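Long-range contacts in mandalate racemase/muconate lactonizing enzyme (Unidentified, PDB 4E4U), which probably abstracts a proton next to a carboxylate, as enzymes of the mandelate racemase/muconate lactonizing branch of the enolase superfamily do, on a substrate not yet established: residues A[21-26]-A[37-42]; A[164-169]-A[209-214]; A[172-177]-A[392-397]; A[313-318]-A[368-373]. All coordinates share one frame; numbering follows the deposited sequence. Where two conformers were deposited one is given.

Interaction 1: A[21-26]-A[37-42]; sequences MYWIFV and VGEIYS
Val26 and Gly38 form a hydrogen-bonded antiparallel pair, Phe25 and Glu39 the non-hydrogen-bonded pair beside it, and the axes of strands 22-26 and 37-40 run at 145° to each other. Val26 N reaches Gly38 O at 2.9 Å, and Gly38 N reaches Val26 O at the same 2.9 Å. Farther along, Ile40 N still bonds to Ile24 O, but the return link is made by a water that accepts from Ile24 N and donates to both Ile40 O and Glu39 OE2. A second water joins Tyr22 OH to Ser42 O where the strands part.

Phe25 and Glu39 lie alongside each other on one face of the sheet. The carboxylate of Glu39 is turned 67° from the ring of Phe25, with Glu39 OE1 3.4 Å from Phe25 CE1. Glu39 CG stands anti to its own backbone nitrogen (chi1 -177°) and the chain continues extended, which carries OE1 and OE2 to the start of helix 314-325, where they accept from Gly316 N and Gly313 N; that helix end would favour a negative charge. The other face is apolar: Ile24 CG2 rests 3.9 Å from Ile40 CB, while Val26 CG1 meets Ile40 CD1 at 3.8 Å, the two side chains running roughly crosswise. Ile54 of helix 47-61 touches all three.

This is the beta hairpin of the three-stranded antiparallel sheet in the N-terminal domain of the enolase superfamily, packed between its own helix and a helix of the barrel domain.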
loop_
_atom_site.group_PDB
_atom_site.type_symbol
_atom_site.label_atom_id
_atom_site.label_comp_id
_atom_site.label_asym_id
_atom_site.label_seq_id
_atom_site.Cartn_x
_atom_site.Cartn_y
_atom_site.Cartn_z
ATOM N N MET A 21 23.693 -16.631 34.497
ATOM C CA MET A 21 23.700 -17.406 35.734
ATOM C C MET A 21 23.983 -18.897 35.550
ATOM O O MET A 21 24.588 -19.526 36.410
ATOM C CB MET A 21 22.369 -17.225 36.470
ATOM C CG MET A 21 22.034 -15.781 36.824
ATOM S SD MET A 21 23.349 -14.977 37.759
ATOM C CE MET A 21 23.432 -16.017 39.211
ATOM N N TYR A 22 23.522 -19.471 34.447
ATOM C CA TYR A 22 23.698 -20.902 34.217
ATOM C C TYR A 22 23.631 -21.190 32.735
ATOM O O TYR A 22 23.016 -20.440 31.977
ATOM C CB TYR A 22 22.647 -21.740 34.973
ATOM C CG TYR A 22 21.233 -21.284 34.713
ATOM C CD1 TYR A 22 20.542 -21.699 33.575
ATOM C CD2 TYR A 22 20.599 -20.403 35.578
ATOM C CE1 TYR A 22 19.255 -21.253 33.313
ATOM C CE2 TYR A 22 19.314 -19.960 35.332
ATOM C CZ TYR A 22 18.650 -20.378 34.198
ATOM O OH TYR A 22 17.377 -19.919 33.967
ATOM N N TRP A 23 24.271 -22.278 32.331
ATOM C CA TRP A 23 24.220 -22.735 30.947
ATOM C C TRP A 23 23.593 -24.117 30.899
ATOM O O TRP A 23 23.903 -24.979 31.726
ATOM C CB TRP A 23 25.621 -22.758 30.337
ATOM C CG TRP A 23 26.280 -21.409 30.322
ATOM C CD1 TRP A 23 25.658 -20.189 30.245
ATOM C CD2 TRP A 23 27.688 -21.136 30.407
ATOM N NE1 TRP A 23 26.595 -19.180 30.262
ATOM C CE2 TRP A 23 27.847 -19.735 30.361
ATOM C CE3 TRP A 23 28.825 -21.945 30.509
ATOM C CZ2 TRP A 23 29.103 -19.123 30.432
ATOM C CZ3 TRP A 23 30.074 -21.333 30.569
ATOM C CH2 TRP A 23 30.201 -19.940 30.529
ATOM N N ILE A 24 22.700 -24.314 29.934
ATOM C CA ILE A 24 21.963 -25.563 29.811
ATOM C C ILE A 24 22.535 -26.402 28.681
ATOM O O ILE A 24 22.356 -26.066 27.507
ATOM C CB ILE A 24 20.470 -25.299 29.524
ATOM C CG1 ILE A 24 19.864 -24.378 30.584
ATOM C CG2 ILE A 24 19.710 -26.612 29.456
ATOM C CD1 ILE A 24 18.459 -23.897 30.241
ATOM N N PHE A 25 23.211 -27.495 29.027
ATOM C CA PHE A 25 23.807 -28.366 28.018
ATOM C C PHE A 25 23.051 -29.678 27.909
ATOM O O PHE A 25 22.538 -30.192 28.904
ATOM C CB PHE A 25 25.276 -28.667 28.346
ATOM C CG PHE A 25 26.144 -27.444 28.443
ATOM C CD1 PHE A 25 26.318 -26.603 27.352
ATOM C CD2 PHE A 25 26.811 -27.148 29.626
ATOM C CE1 PHE A 25 27.128 -25.478 27.446
ATOM C CE2 PHE A 25 27.621 -26.034 29.720
ATOM C CZ PHE A 25 27.776 -25.194 28.633
ATOM N N VAL A 26 23.001 -30.227 26.701
ATOM C CA VAL A 26 22.478 -31.572 26.499
ATOM C C VAL A 26 23.523 -32.426 25.789
ATOM O O VAL A 26 24.238 -31.943 24.900
ATOM C CB VAL A 26 21.156 -31.558 25.696
ATOM C CG1 VAL A 26 20.038 -30.944 26.532
ATOM C CG2 VAL A 26 21.326 -30.809 24.372
ATOM N N VAL A 37 26.941 -32.875 21.525
ATOM C CA VAL A 37 26.610 -31.935 22.589
ATOM C C VAL A 37 25.897 -30.708 22.018
ATOM O O VAL A 37 26.149 -30.307 20.883
ATOM C CB VAL A 37 27.870 -31.538 23.399
ATOM C CG1 VAL A 37 28.842 -30.734 22.540
ATOM C CG2 VAL A 37 27.494 -30.781 24.672
ATOM N N GLY A 38 24.982 -30.140 22.800
ATOM C CA GLY A 38 24.254 -28.955 22.390
ATOM C C GLY A 38 23.970 -28.055 23.573
ATOM O O GLY A 38 24.207 -28.430 24.733
ATOM N N GLU A 39 23.470 -26.860 23.283
ATOM C CA GLU A 39 23.144 -25.885 24.311
ATOM C C GLU A 39 21.767 -25.304 24.028
ATOM O O GLU A 39 21.391 -25.110 22.868
ATOM C CB GLU A 39 24.193 -24.767 24.382
ATOM C CG GLU A 39 23.911 -23.772 25.501
ATOM C CD GLU A 39 25.079 -22.873 25.858
ATOM O OE1 GLU A 39 26.177 -22.993 25.264
ATOM O OE2 GLU A 39 24.886 -22.029 26.762
ATOM N N ILE A 40 21.023 -25.049 25.100
ATOM C CA ILE A 40 19.673 -24.522 25.038
ATOM C C ILE A 40 19.652 -23.107 25.604
ATOM O O ILE A 40 20.182 -22.870 26.689
ATOM C CB ILE A 40 18.731 -25.425 25.855
ATOM C CG1 ILE A 40 18.610 -26.788 25.169
ATOM C CG2 ILE A 40 17.371 -24.768 26.074
ATOM C CD1 ILE A 40 17.923 -27.854 25.985
ATOM N N TYR A 41 19.051 -22.168 24.869
ATOM C CA TYR A 41 18.934 -20.791 25.336
ATOM C C TYR A 41 17.463 -20.515 25.594
ATOM O O TYR A 41 16.682 -20.310 24.659
ATOM C CB TYR A 41 19.487 -19.806 24.304
ATOM C CG TYR A 41 19.695 -18.395 24.819
ATOM C CD1 TYR A 41 20.727 -18.113 25.699
ATOM C CD2 TYR A 41 18.884 -17.344 24.409
ATOM C CE1 TYR A 41 20.942 -16.833 26.169
ATOM C CE2 TYR A 41 19.096 -16.049 24.874
ATOM C CZ TYR A 41 20.128 -15.806 25.759
ATOM O OH TYR A 41 20.364 -14.535 26.240
ATOM N N SER A 42 17.075 -20.553 26.865
ATOM C CA SER A 42 15.682 -20.342 27.241
ATOM C C SER A 42 15.598 -20.125 28.738
ATOM O O SER A 42 16.060 -20.961 29.514
ATOM C CB SER A 42 14.843 -21.567 26.870
ATOM O OG SER A 42 13.466 -21.301 27.049
HETATM O O HOH W 1 16.121 -21.527 32.267
HETATM O O HOH W 2 22.477 -22.163 28.039
#

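Interaction 2: A[164-169]-A[209-214]; sequences KFDPAG and HGQMVP
Gln211 and Asp166 bury the most surface here, meeting from opposite directions with amide and carboxylate planes 84° apart. Gln211 NE2 spends both hydrogens across the contact: one goes to the syn lone pair of Asp166 OD2 at 2.9 Å, the other almost straight (179°) to Gly169 O, also at 2.9 Å, and both acceptors lie in the amide plane. The chain of Gln211 bends at chi2 (91°), and its OE1 turns back to accept from His209 N, so the amide is held at both ends.

Asp166 OD2 takes a second bond from the anti side, where His209 ND1 donates at 2.6 Å; the carboxylate and the imidazole are nearly coplanar. Asp166 OD1 closes an Asx turn by accepting from Ala168 N at 2.9 Å. Both segments follow neighbouring parallel strands of the barrel, 162-165 and 203-206, at their C-terminal ends, the side on which enolase-superfamily barrels carry their active sites.

Ala168 adds its methyl, with CB 3.9 Å from Gln211 NE2. The His209 ring stacks with Tyr171 and also meets Phe82 of a neighbouring subunit.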
loop_
_atom_site.group_PDB
_atom_site.type_symbol
_atom_site.label_atom_id
_atom_site.label_comp_id
_atom_site.label_asym_id
_atom_site.label_seq_id
_atom_site.Cartn_x
_atom_site.Cartn_y
_atom_site.Cartn_z
ATOM N N LYS A 164 30.461 -3.123 22.256
ATOM C CA LYS A 164 29.046 -2.910 22.561
ATOM C C LYS A 164 28.847 -2.441 24.003
ATOM O O LYS A 164 29.591 -2.825 24.903
ATOM C CB LYS A 164 28.249 -4.188 22.300
ATOM C CG LYS A 164 26.740 -3.991 22.360
ATOM C CD LYS A 164 25.996 -5.077 21.585
ATOM C CE LYS A 164 25.686 -6.280 22.451
ATOM N NZ LYS A 164 24.869 -7.313 21.738
ATOM N N PHE A 165 27.829 -1.613 24.219
ATOM C CA PHE A 165 27.526 -1.080 25.554
ATOM C C PHE A 165 26.064 -0.644 25.576
ATOM O O PHE A 165 25.500 -0.314 24.529
ATOM C CB PHE A 165 28.464 0.089 25.926
ATOM C CG PHE A 165 28.593 1.120 24.845
ATOM C CD1 PHE A 165 29.495 0.942 23.806
ATOM C CD2 PHE A 165 27.797 2.258 24.856
ATOM C CE1 PHE A 165 29.594 1.883 22.786
ATOM C CE2 PHE A 165 27.893 3.203 23.844
ATOM C CZ PHE A 165 28.796 3.015 22.810
ATOM N N ASP A 166 25.444 -0.677 26.757
ATOM C CA ASP A 166 24.059 -0.220 26.914
ATOM C C ASP A 166 23.924 0.770 28.070
ATOM O O ASP A 166 23.773 0.368 29.232
ATOM C CB ASP A 166 23.097 -1.393 27.141
ATOM C CG ASP A 166 21.646 -0.933 27.245
ATOM O OD1 ASP A 166 21.395 0.280 27.098
ATOM O OD2 ASP A 166 20.751 -1.770 27.472
ATOM N N PRO A 167 23.960 2.073 27.755
ATOM C CA PRO A 167 23.844 3.115 28.778
ATOM C C PRO A 167 22.404 3.597 28.993
ATOM O O PRO A 167 22.194 4.629 29.641
ATOM C CB PRO A 167 24.708 4.241 28.201
ATOM C CG PRO A 167 24.514 4.112 26.723
ATOM C CD PRO A 167 24.265 2.639 26.427
ATOM N N ALA A 168 21.424 2.854 28.477
ATOM C CA ALA A 168 20.048 3.354 28.410
ATOM C C ALA A 168 19.158 3.007 29.609
ATOM O O ALA A 168 17.942 3.188 29.550
ATOM C CB ALA A 168 19.390 2.916 27.119
ATOM N N GLY A 169 19.758 2.548 30.704
ATOM C CA GLY A 169 19.007 2.342 31.932
ATOM C C GLY A 169 18.253 1.027 31.964
ATOM O O GLY A 169 18.361 0.215 31.046
ATOM N N HIS A 209 18.305 -2.912 25.052
ATOM C CA HIS A 209 17.596 -4.130 25.456
ATOM C C HIS A 209 16.070 -3.936 25.387
ATOM O O HIS A 209 15.332 -4.445 26.232
ATOM C CB HIS A 209 17.968 -4.503 26.899
ATOM C CG HIS A 209 19.342 -5.081 27.064
ATOM N ND1 HIS A 209 20.472 -4.309 27.190
ATOM C CD2 HIS A 209 19.752 -6.371 27.173
ATOM C CE1 HIS A 209 21.525 -5.089 27.350
ATOM N NE2 HIS A 209 21.117 -6.344 27.342
ATOM N N GLY A 210 15.588 -3.186 24.403
ATOM C CA GLY A 210 14.156 -2.979 24.269
ATOM C C GLY A 210 13.539 -2.118 25.352
ATOM O O GLY A 210 12.367 -2.303 25.683
ATOM N N GLN A 211 14.300 -1.164 25.884
ATOM C CA GLN A 211 13.790 -0.296 26.946
ATOM C C GLN A 211 12.642 0.591 26.483
ATOM O O GLN A 211 11.796 0.973 27.285
ATOM C CB GLN A 211 14.891 0.633 27.477
ATOM C CG GLN A 211 15.927 -0.003 28.381
ATOM C CD GLN A 211 17.129 -0.515 27.623
ATOM O OE1 GLN A 211 17.040 -0.844 26.437
ATOM N NE2 GLN A 211 18.263 -0.604 28.309
ATOM N N MET A 212 12.627 0.919 25.196
ATOM C CA MET A 212 11.882 2.072 24.704
ATOM C C MET A 212 10.615 1.760 23.930
ATOM O O MET A 212 10.516 0.730 23.262
ATOM C CB MET A 212 12.795 2.899 23.792
ATOM C CG MET A 212 13.881 3.631 24.544
ATOM S SD MET A 212 15.286 4.035 23.531
ATOM C CE MET A 212 16.003 2.407 23.427
ATOM N N VAL A 213 9.662 2.683 24.009
ATOM C CA VAL A 213 8.623 2.772 22.990
ATOM C C VAL A 213 9.257 3.413 21.741
ATOM O O VAL A 213 10.279 4.097 21.834
ATOM C CB VAL A 213 7.406 3.595 23.472
ATOM C CG1 VAL A 213 6.744 2.919 24.657
ATOM C CG2 VAL A 213 7.800 5.039 23.815
ATOM N N PRO A 214 8.671 3.182 20.556
ATOM C CA PRO A 214 9.297 3.702 19.331
ATOM C C PRO A 214 9.539 5.208 19.328
ATOM O O PRO A 214 10.566 5.642 18.815
ATOM C CB PRO A 214 8.319 3.297 18.213
ATOM C CG PRO A 214 7.127 2.730 18.890
ATOM C CD PRO A 214 7.520 2.313 20.268
#

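Interaction 3: A[172-177]-A[392-397]; sequences TAYSGH and EHPVDV
Thr172 meets His393 with its methyl: chi1 of 83° sets OG1 between the backbone N and the carbonyl carbon, leaving CG2 to come within 3.2 Å of His393 O. His177, with chi1 55°, likewise has CG between N and carbonyl carbon, which lays its ring against Val395. There Val395 CB stands over the ring centre in a CH-pi contact, 4.1 Å from the His177 centroid; Val395 was deposited in two conformers, and the contact, described for one of them, is to that extent less certain.

Thr172 to Ser175 form a type I beta turn. Inside it Thr172 OG1 accepts from Tyr174 N at 2.9 Å, an ST turn, and Ser175 OG accepts from Thr172 N. The turn thus presents Tyr174 to the other segment: the ring edge meets Glu392 O, 3.2 Å from Tyr174 CE2, and Pro394 CG lies 3.5 Å from Tyr174 CD2.

Arg65 of one neighbouring subunit forms a salt bridge with Glu392, and Ile121 of another packs on Tyr174 and Pro394.

One water joins Thr172 OG1 and Val395 N, with a weak bond from His177 ND1; a second joins Tyr174 OH to Glu392 O. The chemistry implies two loops held by direct packing of rings and methyls, with waters bridging their polar atoms and neighbouring subunits covering the outside.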
loop_
_atom_site.group_PDB
_atom_site.type_symbol
_atom_site.label_atom_id
_atom_site.label_comp_id
_atom_site.label_asym_id
_atom_site.label_seq_id
_atom_site.Cartn_x
_atom_site.Cartn_y
_atom_site.Cartn_z
ATOM N N THR A 172 12.480 -3.159 31.925
ATOM C CA THR A 172 11.581 -3.643 32.965
ATOM C C THR A 172 10.411 -4.391 32.367
ATOM O O THR A 172 10.210 -4.385 31.149
ATOM C CB THR A 172 11.003 -2.493 33.824
ATOM O OG1 THR A 172 9.867 -1.922 33.162
ATOM C CG2 THR A 172 12.053 -1.418 34.105
ATOM N N ALA A 173 9.616 -5.007 33.238
ATOM C CA ALA A 173 8.413 -5.718 32.834
ATOM C C ALA A 173 7.396 -4.808 32.153
ATOM O O ALA A 173 6.488 -5.297 31.498
ATOM C CB ALA A 173 7.774 -6.408 34.035
ATOM N N TYR A 174 7.551 -3.492 32.304
ATOM C CA TYR A 174 6.597 -2.530 31.750
ATOM C C TYR A 174 7.153 -1.771 30.558
ATOM O O TYR A 174 6.482 -0.897 30.010
ATOM C CB TYR A 174 6.126 -1.561 32.845
ATOM C CG TYR A 174 5.541 -2.319 34.012
ATOM C CD1 TYR A 174 4.229 -2.772 33.981
ATOM C CD2 TYR A 174 6.313 -2.617 35.127
ATOM C CE1 TYR A 174 3.699 -3.501 35.034
ATOM C CE2 TYR A 174 5.792 -3.340 36.190
ATOM C CZ TYR A 174 4.484 -3.773 36.145
ATOM O OH TYR A 174 3.959 -4.497 37.194
ATOM N N SER A 175 8.371 -2.107 30.142
ATOM C CA SER A 175 8.912 -1.554 28.908
ATOM C C SER A 175 7.982 -1.937 27.745
ATOM O O SER A 175 7.321 -2.983 27.800
ATOM C CB SER A 175 10.340 -2.060 28.682
ATOM O OG SER A 175 11.214 -1.528 29.666
ATOM N N GLY A 176 7.890 -1.114 26.704
ATOM C CA GLY A 176 8.700 0.078 26.521
ATOM C C GLY A 176 8.269 1.293 27.319
ATOM O O GLY A 176 7.099 1.441 27.681
ATOM N N HIS A 177 9.231 2.172 27.582
ATOM C CA HIS A 177 8.963 3.430 28.264
ATOM C C HIS A 177 9.681 4.574 27.536
ATOM O O HIS A 177 10.323 4.365 26.501
ATOM C CB HIS A 177 9.344 3.348 29.746
ATOM C CG HIS A 177 10.763 2.934 29.981
ATOM N ND1 HIS A 177 11.107 1.673 30.410
ATOM C CD2 HIS A 177 11.922 3.613 29.825
ATOM C CE1 HIS A 177 12.423 1.596 30.527
ATOM N NE2 HIS A 177 12.940 2.761 30.175
ATOM N N GLU A 392 11.573 -5.428 37.922
ATOM C CA GLU A 392 10.217 -5.696 38.378
ATOM C C GLU A 392 9.299 -4.468 38.324
ATOM O O GLU A 392 8.099 -4.597 38.075
ATOM C CB GLU A 392 10.244 -6.272 39.792
ATOM C CG GLU A 392 8.881 -6.706 40.265
ATOM C CD GLU A 392 8.911 -7.372 41.616
ATOM O OE1 GLU A 392 9.950 -7.278 42.310
ATOM O OE2 GLU A 392 7.887 -7.992 41.977
ATOM N N HIS A 393 9.856 -3.281 38.546
ATOM C CA HIS A 393 9.040 -2.073 38.637
ATOM C C HIS A 393 9.251 -1.145 37.451
ATOM O O HIS A 393 10.314 -1.163 36.833
ATOM C CB HIS A 393 9.356 -1.323 39.932
ATOM C CG HIS A 393 9.273 -2.178 41.157
ATOM N ND1 HIS A 393 8.075 -2.571 41.709
ATOM C CD2 HIS A 393 10.244 -2.717 41.930
ATOM C CE1 HIS A 393 8.312 -3.318 42.777
ATOM N NE2 HIS A 393 9.618 -3.421 42.932
ATOM N N PRO A 394 8.239 -0.320 37.129
ATOM C CA PRO A 394 8.431 0.637 36.037
ATOM C C PRO A 394 9.555 1.601 36.383
ATOM O O PRO A 394 9.756 1.923 37.557
ATOM C CB PRO A 394 7.101 1.404 36.001
ATOM C CG PRO A 394 6.119 0.517 36.661
ATOM C CD PRO A 394 6.894 -0.216 37.721
ATOM N N VAL A 395 10.279 2.056 35.366
ATOM C CA VAL A 395 11.324 3.061 35.547
ATOM C C VAL A 395 10.721 4.389 36.013
ATOM O O VAL A 395 9.690 4.819 35.499
ATOM C CB VAL A 395 12.123 3.273 34.233
ATOM C CG1 VAL A 395 12.894 4.589 34.257
ATOM C CG2 VAL A 395 13.066 2.101 33.986
ATOM N N ASP A 396 11.351 5.027 36.996
ATOM C CA ASP A 396 10.932 6.354 37.421
ATOM C C ASP A 396 11.790 7.344 36.644
ATOM O O ASP A 396 12.983 7.109 36.455
ATOM C CB ASP A 396 11.150 6.514 38.926
ATOM C CG ASP A 396 10.566 7.810 39.477
ATOM O OD1 ASP A 396 10.949 8.904 39.009
ATOM O OD2 ASP A 396 9.721 7.726 40.392
ATOM N N VAL A 397 11.189 8.441 36.187
ATOM C CA VAL A 397 11.888 9.404 35.337
ATOM C C VAL A 397 13.107 10.022 36.035
ATOM O O VAL A 397 14.069 10.434 35.379
ATOM C CB VAL A 397 10.923 10.500 34.798
ATOM C CG1 VAL A 397 10.403 11.384 35.926
ATOM C CG2 VAL A 397 11.594 11.339 33.715
HETATM O O HOH W 3 9.667 0.751 32.687
HETATM O O HOH W 4 5.502 -4.356 39.452
#

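Interaction 4: A[313-318]-A[368-373]; sequences GPVGAA and IELDMD
Ala318 and Ile368 make the closest approach of this contact, CB to CB at 3.6 Å. The methyl of Ala318 sits against the branch point of Ile368, and Ala318 CB also lies 3.8 Å from Ile368 CG2. With CG1 anti to the backbone N (chi1 -156°), Ile368 sends its CG1 branch toward the start of the helix, where Ile368 CG1 comes to 3.9 Å from Pro314 O. That carbonyl already accepts the helix bond from Ala318 N, so the isoleucine covers a polar atom that is satisfied within the first turn of helix 314-325.

The packing is less close at Val315, about one turn nearer the start of the helix. Val315 CG2 is 4.2 Å from Ile368 CG2, although it comes to 3.9 Å from Leu370 CD2, where the two side chains cross at about a right angle. Val37 of the N-terminal sheet touches Val315, Ile368 and Leu370, and Phe25 touches Val315 and Leu370, extending the apolar cluster into that domain.

On the outer side the character changes. Glu369 points away from the helix and is exposed, while its backbone pairs with Lys348. Beyond Leu370 the chain leaves the contact for helix 372-377, with Asp371 at the N-cap: Asp371 OD1 accepts a weak capping bond from Asp373 N at 3.1 Å, and the side chain of Asp373 is exposed.

The contact is carried by aliphatic side chains, one of which also lies against a backbone carbonyl, so its hold rests on shape and exclusion of water, while the acidic residues stay on the side facing solvent and the next helix.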
loop_
_atom_site.group_PDB
_atom_site.type_symbol
_atom_site.label_atom_id
_atom_site.label_comp_id
_atom_site.label_asym_id
_atom_site.label_seq_id
_atom_site.Cartn_x
_atom_site.Cartn_y
_atom_site.Cartn_z
ATOM N N GLY A 313 26.917 -20.232 26.943
ATOM C CA GLY A 313 28.135 -21.023 27.027
ATOM C C GLY A 313 28.871 -21.244 25.717
ATOM O O GLY A 313 28.446 -20.782 24.653
ATOM N N PRO A 314 29.993 -21.967 25.786
ATOM C CA PRO A 314 30.834 -22.153 24.603
ATOM C C PRO A 314 30.287 -23.185 23.622
ATOM O O PRO A 314 30.764 -23.248 22.495
ATOM C CB PRO A 314 32.165 -22.633 25.194
ATOM C CG PRO A 314 31.760 -23.327 26.449
ATOM C CD PRO A 314 30.618 -22.523 26.997
ATOM N N VAL A 315 29.306 -23.985 24.030
ATOM C CA VAL A 315 28.724 -24.949 23.098
ATOM C C VAL A 315 27.818 -24.221 22.100
ATOM O O VAL A 315 27.930 -24.420 20.887
ATOM C CB VAL A 315 27.985 -26.089 23.826
ATOM C CG1 VAL A 315 27.248 -26.973 22.827
ATOM C CG2 VAL A 315 28.975 -26.916 24.661
ATOM N N GLY A 316 26.936 -23.364 22.601
ATOM C CA GLY A 316 26.153 -22.511 21.725
ATOM C C GLY A 316 27.049 -21.618 20.881
ATOM O O GLY A 316 26.763 -21.376 19.709
ATOM N N ALA A 317 28.143 -21.129 21.464
ATOM C CA ALA A 317 29.091 -20.319 20.698
ATOM C C ALA A 317 29.704 -21.130 19.557
ATOM O O ALA A 317 29.795 -20.648 18.419
ATOM C CB ALA A 317 30.175 -19.758 21.602
ATOM N N ALA A 318 30.104 -22.364 19.854
ATOM C CA ALA A 318 30.657 -23.236 18.821
ATOM C C ALA A 318 29.674 -23.439 17.671
ATOM O O ALA A 318 30.057 -23.368 16.503
ATOM C CB ALA A 318 31.090 -24.567 19.408
ATOM N N ILE A 368 33.621 -28.869 19.503
ATOM C CA ILE A 368 33.538 -28.513 20.915
ATOM C C ILE A 368 33.210 -29.756 21.742
ATOM O O ILE A 368 32.543 -30.668 21.259
ATOM C CB ILE A 368 32.475 -27.398 21.148
ATOM C CG1 ILE A 368 32.759 -26.608 22.426
ATOM C CG2 ILE A 368 31.071 -27.959 21.166
ATOM C CD1 ILE A 368 33.944 -25.682 22.294
ATOM N N GLU A 369 33.701 -29.805 22.977
ATOM C CA GLU A 369 33.422 -30.932 23.861
ATOM C C GLU A 369 33.521 -30.478 25.304
ATOM O O GLU A 369 34.499 -29.835 25.687
ATOM C CB GLU A 369 34.409 -32.080 23.611
ATOM C CG GLU A 369 34.136 -33.336 24.443
ATOM C CD GLU A 369 35.068 -34.488 24.106
ATOM O OE1 GLU A 369 35.979 -34.305 23.273
ATOM O OE2 GLU A 369 34.889 -35.579 24.681
ATOM N N LEU A 370 32.524 -30.825 26.111
ATOM C CA LEU A 370 32.551 -30.457 27.524
ATOM C C LEU A 370 33.594 -31.247 28.299
ATOM O O LEU A 370 33.792 -32.441 28.059
ATOM C CB LEU A 370 31.189 -30.684 28.168
ATOM C CG LEU A 370 30.045 -29.795 27.687
ATOM C CD1 LEU A 370 28.733 -30.301 28.252
ATOM C CD2 LEU A 370 30.274 -28.343 28.088
ATOM N N ASP A 371 34.245 -30.568 29.238
ATOM C CA ASP A 371 35.091 -31.222 30.219
ATOM C C ASP A 371 34.166 -31.637 31.358
ATOM O O ASP A 371 33.740 -30.802 32.159
ATOM C CB ASP A 371 36.172 -30.253 30.709
ATOM C CG ASP A 371 37.152 -30.900 31.672
ATOM O OD1 ASP A 371 36.730 -31.753 32.479
ATOM O OD2 ASP A 371 38.349 -30.550 31.618
ATOM N N MET A 372 33.845 -32.925 31.424
ATOM C CA MET A 372 32.833 -33.396 32.364
ATOM C C MET A 372 33.258 -33.300 33.825
ATOM O O MET A 372 32.411 -33.191 34.708
ATOM C CB MET A 372 32.376 -34.816 32.021
ATOM C CG MET A 372 31.646 -34.902 30.689
ATOM S SD MET A 372 30.377 -33.631 30.471
ATOM C CE MET A 372 29.214 -34.083 31.753
ATOM N N ASP A 373 34.558 -33.331 34.090
ATOM C CA ASP A 373 35.010 -33.156 35.461
ATOM C C ASP A 373 34.712 -31.733 35.942
ATOM O O ASP A 373 34.264 -31.529 37.070
ATOM C CB ASP A 373 36.492 -33.496 35.587
ATOM C CG ASP A 373 36.778 -34.962 35.311
ATOM O OD1 ASP A 373 35.979 -35.824 35.741
ATOM O OD2 ASP A 373 37.800 -35.255 34.663
#

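How the interactions relate
From the N terminus, interaction 1 closes first, a hairpin with ten residues between its segments, six of them still strand, in series with all that follows. Interaction 2 closes a 39-residue loop that holds helix 181-198 and strand 203-206. Interaction 3 opens inside that loop and closes near the C terminus, so the two cross; they also touch, through backbone pairing of His177 with Gln211 and Val213. Interaction 4 comes after interaction 2 and is nested within the long loop closed by interaction 3, yet lies on the other side of the chain's centre, about 36 Å from it between centres. Its centre is about 9 Å from that of interaction 1, where hairpin and barrel helix join the two domains.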